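PDB 3I3G: N-acetyltransferase from Trypanosoma brucei, which probably catalyses the transfer of an acetyl group from acetyl-CoA to D-glucosamine 6-phosphate, a step toward UDP-N-acetylglucosamine. Local coordinates for residues 24-27 against 28-32; 35-38 against 39-42; 45-48 against 49-53; 103-106 against 107-110; 117-120 against 121-124. One frame throughout, in Å; residues are numbered along the deposited sequence.

Contact 1. Residues 24-27 against 28-32; sequences RVLE and ESDLS
The turn that leads from the first strand of this GNAT fold into helix 31-38 is closed by a buried carboxylate, that of Asp30. Arg24, at the end of the strand, grips it end-on with two nitrogens. NH1 of Arg24 lies 2.6 Å from OD2 of Asp30, and NH2 of Arg24 lies 3.0 Å from OD1 of Asp30. Both oxygens are met on their syn sides, with the two flat groups turned 36° apart. The extended Arg24 chain carries the guanidinium across the turn. OD2 of Asp30 also accepts a hydrogen bond from N of Glu27 at 2.9 Å, from above the carboxylate plane. N of Asp30 donates to O of Glu27 at 2.8 Å. OE1 of Glu27 sits over one face of the guanidinium, toward its rim, 3.2 Å from NH1 of Arg24, as a charge pairing only. On the apolar side CD1 of Leu26 packs on CB of Asp30, and CD2 of Leu26 meets CD2 of Leu31. Phe89 of the second subunit packs on both leucines. Three bonds hold the Asp30 carboxylate. Arg24, paired with both acids, would probably favour ionised Asp30 despite OE1 of Glu27, 4.4 Å from OD2 of Asp30.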
# COMPACT_ATOMS: atom_id res chain seq x y z
N ARG A 24 5.46 19.13 -9.05
CA ARG A 24 6.04 19.36 -7.74
C ARG A 24 5.30 18.60 -6.64
O ARG A 24 4.28 17.97 -6.88
CB ARG A 24 6.05 20.86 -7.41
CG ARG A 24 4.68 21.52 -7.51
CD ARG A 24 4.72 22.96 -7.03
NE ARG A 24 3.42 23.62 -7.14
CZ ARG A 24 2.43 23.45 -6.27
NH1 ARG A 24 2.58 22.64 -5.23
NH2 ARG A 24 1.28 24.09 -6.44
N VAL A 25 5.83 18.67 -5.42
CA VAL A 25 5.21 18.02 -4.28
C VAL A 25 3.97 18.78 -3.82
O VAL A 25 3.92 20.01 -3.90
CB VAL A 25 6.19 17.89 -3.10
CG1 VAL A 25 7.43 17.13 -3.51
CG2 VAL A 25 6.55 19.27 -2.56
N LEU A 26 2.97 18.04 -3.35
CA LEU A 26 1.74 18.64 -2.86
C LEU A 26 2.03 19.52 -1.64
O LEU A 26 2.77 19.13 -0.75
CB LEU A 26 0.75 17.54 -2.47
CG LEU A 26 -0.58 17.98 -1.86
CD1 LEU A 26 -1.45 18.64 -2.91
CD2 LEU A 26 -1.29 16.79 -1.24
N GLU A 27 1.44 20.72 -1.62
CA GLU A 27 1.57 21.59 -0.45
C GLU A 27 0.23 22.07 0.09
O GLU A 27 -0.80 21.96 -0.58
CB GLU A 27 2.52 22.77 -0.74
CG GLU A 27 2.42 23.35 -2.14
CD GLU A 27 3.67 24.12 -2.53
OE1 GLU A 27 3.59 25.02 -3.38
OE2 GLU A 27 4.75 23.81 -1.97
N GLU A 28 0.25 22.61 1.30
CA GLU A 28 -0.97 22.96 2.02
C GLU A 28 -1.91 23.85 1.21
O GLU A 28 -3.13 23.70 1.27
CB GLU A 28 -0.64 23.60 3.37
CG GLU A 28 -1.82 23.68 4.32
CD GLU A 28 -1.42 24.14 5.71
OE1 GLU A 28 -0.21 24.31 5.96
OE2 GLU A 28 -2.32 24.32 6.56
N SER A 29 -1.34 24.78 0.45
CA SER A 29 -2.15 25.71 -0.35
C SER A 29 -2.87 25.01 -1.50
O SER A 29 -3.77 25.58 -2.12
CB SER A 29 -1.28 26.85 -0.89
OG SER A 29 -0.65 27.55 0.17
N ASP A 30 -2.48 23.77 -1.79
CA ASP A 30 -3.06 23.00 -2.90
C ASP A 30 -4.25 22.14 -2.48
O ASP A 30 -5.03 21.71 -3.32
CB ASP A 30 -2.00 22.07 -3.51
CG ASP A 30 -0.76 22.80 -3.96
OD1 ASP A 30 -0.85 23.98 -4.37
OD2 ASP A 30 0.33 22.18 -3.91
N LEU A 31 -4.37 21.89 -1.18
CA LEU A 31 -5.27 20.85 -0.68
C LEU A 31 -6.71 20.92 -1.19
O LEU A 31 -7.28 19.90 -1.60
CB LEU A 31 -5.24 20.80 0.85
CG LEU A 31 -3.85 20.51 1.44
CD1 LEU A 31 -3.91 20.43 2.96
CD2 LEU A 31 -3.28 19.23 0.86
N SER A 32 -7.31 22.11 -1.16
CA SER A 32 -8.69 22.27 -1.60
C SER A 32 -8.85 21.94 -3.09
O SER A 32 -9.75 21.19 -3.47
CB SER A 32 -9.19 23.69 -1.32
OG SER A 32 -8.48 24.64 -2.08

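Contact 2. Residues 35-38 against 39-42; sequences LELL and GHLT
His40 folds back on Leu37 where helix 31-38 gives way to a loop, and backbone bonds do most of the work here. N of His40 donates to O of Leu37 at 2.9 Å. O of Leu38 serves two donors: N of Leu41 at 2.9 Å and N of Thr42 at 3.1 Å. The Thr42 bond runs nearly straight out from the carbonyl, with a C=O...N angle of 168°. The Leu41 donor instead stands well above the carbonyl plane. N of Gly39 is shared between O of Leu35 and O of Glu36, and both bonds are weak.

The side-chain contacts are carbons set against carbonyl oxygens. CG of His40 is anti to its carbonyl carbon (chi1 -63°), which lays the ring back along the last turn. Its CD2 comes 3.1 Å from O of Leu37, which lies at the ring edge near the plane. CB of Leu41 rests 3.5 Å from O of Leu38.

Outside the two segments, Leu37, Leu38 and His40 all pack on Val103 of strand 96-104. Thr90 of the second subunit touches Leu38 and Thr42.

The bonds from His40 and Leu41 each span three residues, whereas the one from Thr42 spans four. Such a mixture is seen where a helix unwinds at its C-terminal end, here on the way to helix 49-61 of the acetyltransferase fold.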
# COMPACT_ATOMS: atom_id res chain seq x y z
N LEU A 35 -8.46 18.21 -3.67
CA LEU A 35 -9.64 17.41 -3.34
C LEU A 35 -10.64 17.42 -4.50
O LEU A 35 -11.27 16.41 -4.80
CB LEU A 35 -10.31 17.94 -2.07
CG LEU A 35 -11.61 17.24 -1.65
CD1 LEU A 35 -11.38 15.75 -1.46
CD2 LEU A 35 -12.17 17.87 -0.39
N GLU A 36 -10.77 18.58 -5.14
CA GLU A 36 -11.67 18.73 -6.28
C GLU A 36 -11.24 17.80 -7.41
O GLU A 36 -12.06 17.13 -8.03
CB GLU A 36 -11.68 20.18 -6.75
CG GLU A 36 -12.67 20.47 -7.86
CD GLU A 36 -12.83 21.96 -8.11
OE1 GLU A 36 -13.50 22.33 -9.09
OE2 GLU A 36 -12.27 22.76 -7.33
N LEU A 37 -9.93 17.76 -7.67
CA LEU A 37 -9.38 16.88 -8.69
C LEU A 37 -9.71 15.42 -8.38
O LEU A 37 -10.17 14.68 -9.24
CB LEU A 37 -7.86 17.06 -8.79
CG LEU A 37 -7.12 16.12 -9.74
CD1 LEU A 37 -7.51 16.39 -11.18
CD2 LEU A 37 -5.62 16.26 -9.56
N LEU A 38 -9.47 15.01 -7.13
CA LEU A 38 -9.71 13.64 -6.72
C LEU A 38 -11.17 13.24 -6.93
O LEU A 38 -11.50 12.06 -7.01
CB LEU A 38 -9.30 13.42 -5.26
CG LEU A 38 -7.80 13.53 -4.96
CD1 LEU A 38 -7.54 13.46 -3.46
CD2 LEU A 38 -7.03 12.44 -5.69
N GLY A 39 -12.04 14.24 -7.02
CA GLY A 39 -13.46 13.99 -7.28
C GLY A 39 -13.68 13.26 -8.58
O GLY A 39 -14.72 12.64 -8.80
N HIS A 40 -12.69 13.31 -9.47
CA HIS A 40 -12.78 12.65 -10.76
C HIS A 40 -12.43 11.17 -10.66
O HIS A 40 -12.74 10.39 -11.56
CB HIS A 40 -11.86 13.33 -11.78
CG HIS A 40 -12.24 14.75 -12.07
ND1 HIS A 40 -13.24 15.09 -12.96
CD2 HIS A 40 -11.75 15.92 -11.60
CE1 HIS A 40 -13.36 16.40 -13.01
NE2 HIS A 40 -12.46 16.93 -12.20
N LEU A 41 -11.84 10.75 -9.56
CA LEU A 41 -11.40 9.41 -9.41
C LEU A 41 -12.37 8.63 -8.55
O LEU A 41 -12.59 7.50 -8.79
CB LEU A 41 -10.03 9.39 -8.77
CG LEU A 41 -9.38 8.04 -8.46
CD1 LEU A 41 -9.02 7.34 -9.73
CD2 LEU A 41 -8.15 8.15 -7.57
N THR A 42 -12.86 9.27 -7.50
CA THR A 42 -13.78 8.59 -6.60
C THR A 42 -14.57 9.58 -5.75
O THR A 42 -14.42 10.79 -5.88
CB THR A 42 -13.02 7.62 -5.67
OG1 THR A 42 -13.96 6.81 -4.94
CG2 THR A 42 -12.15 8.39 -4.68

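Contact 3. Residues 45-48 against 49-53; sequences PPLS and GVELA
Ser48 and Glu51 meet in a capping box at the start of helix 49-61, with Ser48 as the N-cap. Two reciprocal bonds make the box. N of Glu51 donates to OG of Ser48 at 3.1 Å. N of Ser48 donates to OE1 of Glu51 at 2.9 Å, and this bond is almost straight at 172°. OE1 of Glu51 uses its anti lone pair here, and also takes a weak bond from OG of Ser48 at 3.2 Å. OG of Ser48 is turned toward the helix by a chi1 of 66°. The first regular helical bond follows, from N of Leu52 to O of Ser48 at 2.9 Å.

The packed part lies next to Leu47. Its CB meets CG of Leu52 at 4.0 Å, and the two side chains cross at a slant. Both leucines continue onto Leu35 of helix 31-38, and Phe89 of the second subunit packs on both as well. The buried Leu52 joins this helix start to the preceding helix and to the dimer partner.

The other side is looser and faces solvent. Gly49 and Val50 are exposed there, and Val50 offers little more than CB, 4.0 Å from OG of Ser48. Glu51 lies at the border. The Glu51 side chain crosses that of Leu47 at about a right angle, with OE1 of Glu51 3.6 Å from CD2 of Leu47.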
# COMPACT_ATOMS: atom_id res chain seq x y z
N PRO A 45 -16.47 13.91 -1.00
CA PRO A 45 -17.30 14.92 -0.35
C PRO A 45 -16.46 16.05 0.24
O PRO A 45 -15.28 15.85 0.53
CB PRO A 45 -18.01 14.14 0.76
CG PRO A 45 -17.22 12.89 0.93
CD PRO A 45 -16.67 12.58 -0.42
N PRO A 46 -17.06 17.23 0.42
CA PRO A 46 -16.36 18.42 0.90
C PRO A 46 -15.67 18.21 2.24
O PRO A 46 -16.19 17.51 3.11
CB PRO A 46 -17.48 19.45 1.04
CG PRO A 46 -18.54 19.00 0.10
CD PRO A 46 -18.49 17.50 0.14
N LEU A 47 -14.51 18.83 2.40
CA LEU A 47 -13.79 18.85 3.66
C LEU A 47 -13.29 20.26 3.92
O LEU A 47 -12.94 20.99 2.99
CB LEU A 47 -12.62 17.87 3.64
CG LEU A 47 -12.96 16.38 3.61
CD1 LEU A 47 -11.72 15.55 3.34
CD2 LEU A 47 -13.62 15.95 4.92
N SER A 48 -13.24 20.66 5.19
CA SER A 48 -12.76 21.98 5.55
C SER A 48 -11.24 22.05 5.38
O SER A 48 -10.57 21.03 5.31
CB SER A 48 -13.13 22.31 7.00
OG SER A 48 -12.45 21.45 7.90
N GLY A 49 -10.71 23.27 5.31
CA GLY A 49 -9.27 23.46 5.22
C GLY A 49 -8.56 22.81 6.39
O GLY A 49 -7.50 22.20 6.22
N VAL A 50 -9.14 22.92 7.58
CA VAL A 50 -8.57 22.31 8.77
C VAL A 50 -8.52 20.79 8.65
O VAL A 50 -7.51 20.17 8.96
CB VAL A 50 -9.35 22.69 10.04
CG1 VAL A 50 -8.99 21.77 11.19
CG2 VAL A 50 -9.10 24.15 10.41
N GLU A 51 -9.62 20.20 8.18
CA GLU A 51 -9.69 18.76 8.00
C GLU A 51 -8.68 18.29 6.96
O GLU A 51 -7.98 17.30 7.17
CB GLU A 51 -11.10 18.34 7.60
CG GLU A 51 -12.14 18.52 8.70
CD GLU A 51 -13.55 18.23 8.24
OE1 GLU A 51 -13.94 18.71 7.16
OE2 GLU A 51 -14.28 17.51 8.97
N LEU A 52 -8.61 19.00 5.84
CA LEU A 52 -7.67 18.66 4.78
C LEU A 52 -6.23 18.70 5.30
O LEU A 52 -5.45 17.78 5.05
CB LEU A 52 -7.83 19.61 3.60
CG LEU A 52 -9.07 19.41 2.73
CD1 LEU A 52 -9.29 20.60 1.81
CD2 LEU A 52 -8.97 18.12 1.93
N ALA A 53 -5.90 19.76 6.03
CA ALA A 53 -4.55 19.92 6.57
C ALA A 53 -4.16 18.74 7.46
O ALA A 53 -3.05 18.23 7.37
CB ALA A 53 -4.44 21.23 7.33

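Contact 4. Residues 103-106 against 107-110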
# COMPACT_ATOMS: atom_id res chain seq x y z
N VAL A 103 -4.68 10.42 -10.72
CA VAL A 103 -5.81 11.11 -11.34
C VAL A 103 -5.37 12.32 -12.15
O VAL A 103 -4.52 13.09 -11.72
CB VAL A 103 -6.84 11.56 -10.27
CG1 VAL A 103 -6.19 12.51 -9.28
CG2 VAL A 103 -8.04 12.22 -10.94
N VAL A 104 -5.96 12.46 -13.33
CA VAL A 104 -5.66 13.60 -14.20
C VAL A 104 -6.95 14.29 -14.62
O VAL A 104 -7.92 13.63 -14.99
CB VAL A 104 -4.89 13.17 -15.45
CG1 VAL A 104 -4.80 14.33 -16.44
CG2 VAL A 104 -3.50 12.67 -15.08
N ASP A 105 -6.96 15.61 -14.54
CA ASP A 105 -8.12 16.38 -14.97
C ASP A 105 -8.44 16.05 -16.42
O ASP A 105 -7.56 16.09 -17.28
CB ASP A 105 -7.87 17.88 -14.80
CG ASP A 105 -9.09 18.71 -15.13
OD1 ASP A 105 -9.49 19.55 -14.29
OD2 ASP A 105 -9.65 18.53 -16.23
N PRO A 106 -9.71 15.71 -16.70
CA PRO A 106 -10.14 15.34 -18.05
C PRO A 106 -9.75 16.39 -19.09
O PRO A 106 -9.50 16.05 -20.24
CB PRO A 106 -11.67 15.25 -17.93
CG PRO A 106 -12.01 15.83 -16.59
CD PRO A 106 -10.81 15.63 -15.73
N SER A 107 -9.70 17.65 -18.67
CA SER A 107 -9.33 18.74 -19.57
C SER A 107 -7.90 18.59 -20.08
O SER A 107 -7.53 19.15 -21.11
CB SER A 107 -9.50 20.09 -18.88
OG SER A 107 -10.86 20.35 -18.60
N TYR A 108 -7.09 17.83 -19.35
CA TYR A 108 -5.69 17.63 -19.71
C TYR A 108 -5.42 16.21 -20.22
O TYR A 108 -4.29 15.73 -20.19
CB TYR A 108 -4.78 17.93 -18.51
CG TYR A 108 -4.62 19.41 -18.24
CD1 TYR A 108 -3.50 20.10 -18.68
CD2 TYR A 108 -5.61 20.13 -17.58
CE1 TYR A 108 -3.35 21.45 -18.44
CE2 TYR A 108 -5.47 21.48 -17.34
CZ TYR A 108 -4.34 22.14 -17.77
OH TYR A 108 -4.19 23.49 -17.54
N ARG A 109 -6.48 15.63 -20.74
CA ARG A 109 -6.50 14.29 -21.28
C ARG A 109 -5.52 14.08 -22.43
O ARG A 109 -5.20 13.01 -22.81
CB ARG A 109 -7.93 13.96 -21.74
CG ARG A 109 -8.54 14.91 -22.77
CD ARG A 109 -9.99 14.59 -23.00
NE ARG A 109 -10.60 15.42 -24.01
CZ ARG A 109 -11.12 16.62 -23.74
NH1 ARG A 109 -11.06 17.06 -22.49
NH2 ARG A 109 -11.66 17.37 -24.69
N GLY A 110 -5.04 15.18 -22.95
CA GLY A 110 -4.16 15.16 -24.12
C GLY A 110 -2.80 15.75 -23.84
O GLY A 110 -2.03 16.03 -24.76
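Asp105 and Ser107 form an Asx turn just after strand 96-104. OD2 of Asp105 accepts a hydrogen bond from N of Ser107 at 2.6 Å and is met nearly along its C-O axis. CG of Asp105 lies anti to its own N (chi1 -176°), and this carries the carboxylate forward to the Ser107 amide. OD1 of Asp105 is also satisfied, by a salt bridge with Arg76. The arginine would be expected to favour the charged form of this buried carboxylate. N of Tyr108 donates to O of Asp105 at 2.7 Å from above the carbonyl plane, closing the backbone turn over the Asx turn.

Residues 106 and 107, in a short 3-10 conformation, open the connection between strand 96-104 and helix 113-127 of the beta-alpha-beta unit. Arg109 and Gly110 begin the sequence RGAGLG, which fits the R/Q-x-x-G-x-G/A signature of the GNAT family. As in other GNAT enzymes, this loop probably holds the pyrophosphate of acetyl-CoA.

Farther along, O of Pro106 accepts two bonds from Arg109, N at 3.1 Å and NH1 at 2.9 Å, from opposite faces of the carbonyl plane. The oxygen lies near the plane of the guanidinium, at its edge. A chi1 of 58° turns CG of Arg109 back over O of Pro106, and the extended remainder passes beside this oxygen until NH1 reaches it.

The apolar part is small. CG1 of Val104 lies 4.2 Å from CB of Tyr108, and their side chains cross at about a right angle. Leu113 of the following helix touches both residues.

Contact 5. Residues 117-120 against 121-124; sequences LIMD and LCEI
Two bends in the Met119 chain, at chi2 -62° and chi3 71°, fold its methyl end back toward Cys122. SG of Cys122 lies anti to its carbonyl carbon (chi1 -75°), which tips the sulfur back toward the preceding turn. CE of Met119 and SG of Cys122 then meet at 3.9 Å. CG2 of Ile118 touches the same sulfur at 4.1 Å, so SG is bordered by two apolar side chains.

Along another side of the helix, OD2 of Asp120 passes 4.0 Å from CD1 of Ile124. The polar end of Asp120 has its main partner elsewhere, in a salt bridge from OD2 to Lys67. CG of Leu121 packs 3.4 Å from O of Leu117, one turn earlier.

Four regular helical bonds run beneath these side chains, each between residues four apart. N of Cys122 reaches O of Ile118 at 2.9 Å, and N of Ile124 reaches O of Asp120 at 3.0 Å. The bonds from Leu121 to Leu117 and from Glu123 to Met119 complete the set.

Helix 113-127 is the crossover helix of the beta-alpha-beta unit between strands 96-104 and 132-137. Ile118 and Leu121 pack on Ile99 of strand 96-104, while Leu117 and Leu121 press on Ala81 of strand 76-86. Leu23 of strand 21-25 touches Leu117 and Asp120, and Leu159 of the second subunit packs on Cys122.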
# COMPACT_ATOMS: atom_id res chain seq x y z
N LEU A 117 3.64 11.77 -14.41
CA LEU A 117 3.46 11.49 -12.98
C LEU A 117 4.00 10.11 -12.61
O LEU A 117 4.78 9.97 -11.67
CB LEU A 117 1.99 11.60 -12.59
CG LEU A 117 1.44 13.03 -12.46
CD1 LEU A 117 -0.08 13.02 -12.42
CD2 LEU A 117 2.01 13.71 -11.23
N ILE A 118 3.58 9.09 -13.36
CA ILE A 118 4.01 7.72 -13.09
C ILE A 118 5.53 7.56 -13.19
O ILE A 118 6.16 6.98 -12.31
CB ILE A 118 3.33 6.72 -14.04
CG1 ILE A 118 1.81 6.75 -13.84
CG2 ILE A 118 3.87 5.31 -13.81
CD1 ILE A 118 1.36 6.41 -12.43
N MET A 119 6.11 8.08 -14.27
CA MET A 119 7.55 8.01 -14.46
C MET A 119 8.29 8.68 -13.31
O MET A 119 9.28 8.15 -12.81
CB MET A 119 7.95 8.66 -15.79
CG MET A 119 7.48 7.89 -17.02
SD MET A 119 8.20 6.24 -17.13
CE MET A 119 7.34 5.41 -15.79
N ASP A 120 7.79 9.84 -12.88
CA ASP A 120 8.38 10.56 -11.77
C ASP A 120 8.43 9.69 -10.52
O ASP A 120 9.47 9.58 -9.87
CB ASP A 120 7.59 11.84 -11.48
CG ASP A 120 8.24 12.71 -10.42
OD1 ASP A 120 9.42 13.07 -10.59
OD2 ASP A 120 7.57 13.03 -9.41
N LEU A 121 7.30 9.07 -10.19
CA LEU A 121 7.21 8.23 -9.00
C LEU A 121 8.10 7.00 -9.12
O LEU A 121 8.66 6.53 -8.12
CB LEU A 121 5.76 7.82 -8.74
CG LEU A 121 4.81 8.97 -8.40
CD1 LEU A 121 3.46 8.43 -7.93
CD2 LEU A 121 5.42 9.87 -7.34
N CYS A 122 8.24 6.48 -10.33
CA CYS A 122 9.10 5.33 -10.57
C CYS A 122 10.56 5.69 -10.32
O CYS A 122 11.33 4.89 -9.78
CB CYS A 122 8.93 4.80 -11.99
SG CYS A 122 7.40 3.87 -12.25
N GLU A 123 10.94 6.90 -10.72
CA GLU A 123 12.30 7.37 -10.51
C GLU A 123 12.59 7.53 -9.02
O GLU A 123 13.64 7.12 -8.53
CB GLU A 123 12.54 8.69 -11.25
CG GLU A 123 13.90 9.32 -10.96
CD GLU A 123 15.05 8.36 -11.19
OE1 GLU A 123 14.92 7.48 -12.08
OE2 GLU A 123 16.08 8.48 -10.49
N ILE A 124 11.64 8.14 -8.30
CA ILE A 124 11.77 8.28 -6.86
C ILE A 124 11.93 6.90 -6.22
O ILE A 124 12.81 6.69 -5.39
CB ILE A 124 10.56 8.99 -6.25
CG1 ILE A 124 10.47 10.43 -6.77
CG2 ILE A 124 10.64 8.99 -4.73
CD1 ILE A 124 9.23 11.17 -6.32

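Overall arrangement
The five contacts follow one another along the chain. Contacts 1 and 2 lie at the two ends of helix 31-38, with centres 14 Å apart. Contact 3 starts helix 49-61, and its centre is 13 Å from each. Leu31 and Leu35 touch this third contact, tying the two helices together. Contact 4 meets contact 2 through Leu37 and Val103. Contacts 1 and 4 leave strands 21-25 and 96-104 of the same mixed sheet, with centres 18 Å apart and no touch. Contact 5 lies on helix 113-127, across the chain's centre from contacts 2 and 3, its centre about 27 Å from that of contact 3. Contacts 1 to 3 touch the second subunit, and contact 5 does so through Cys122 alone.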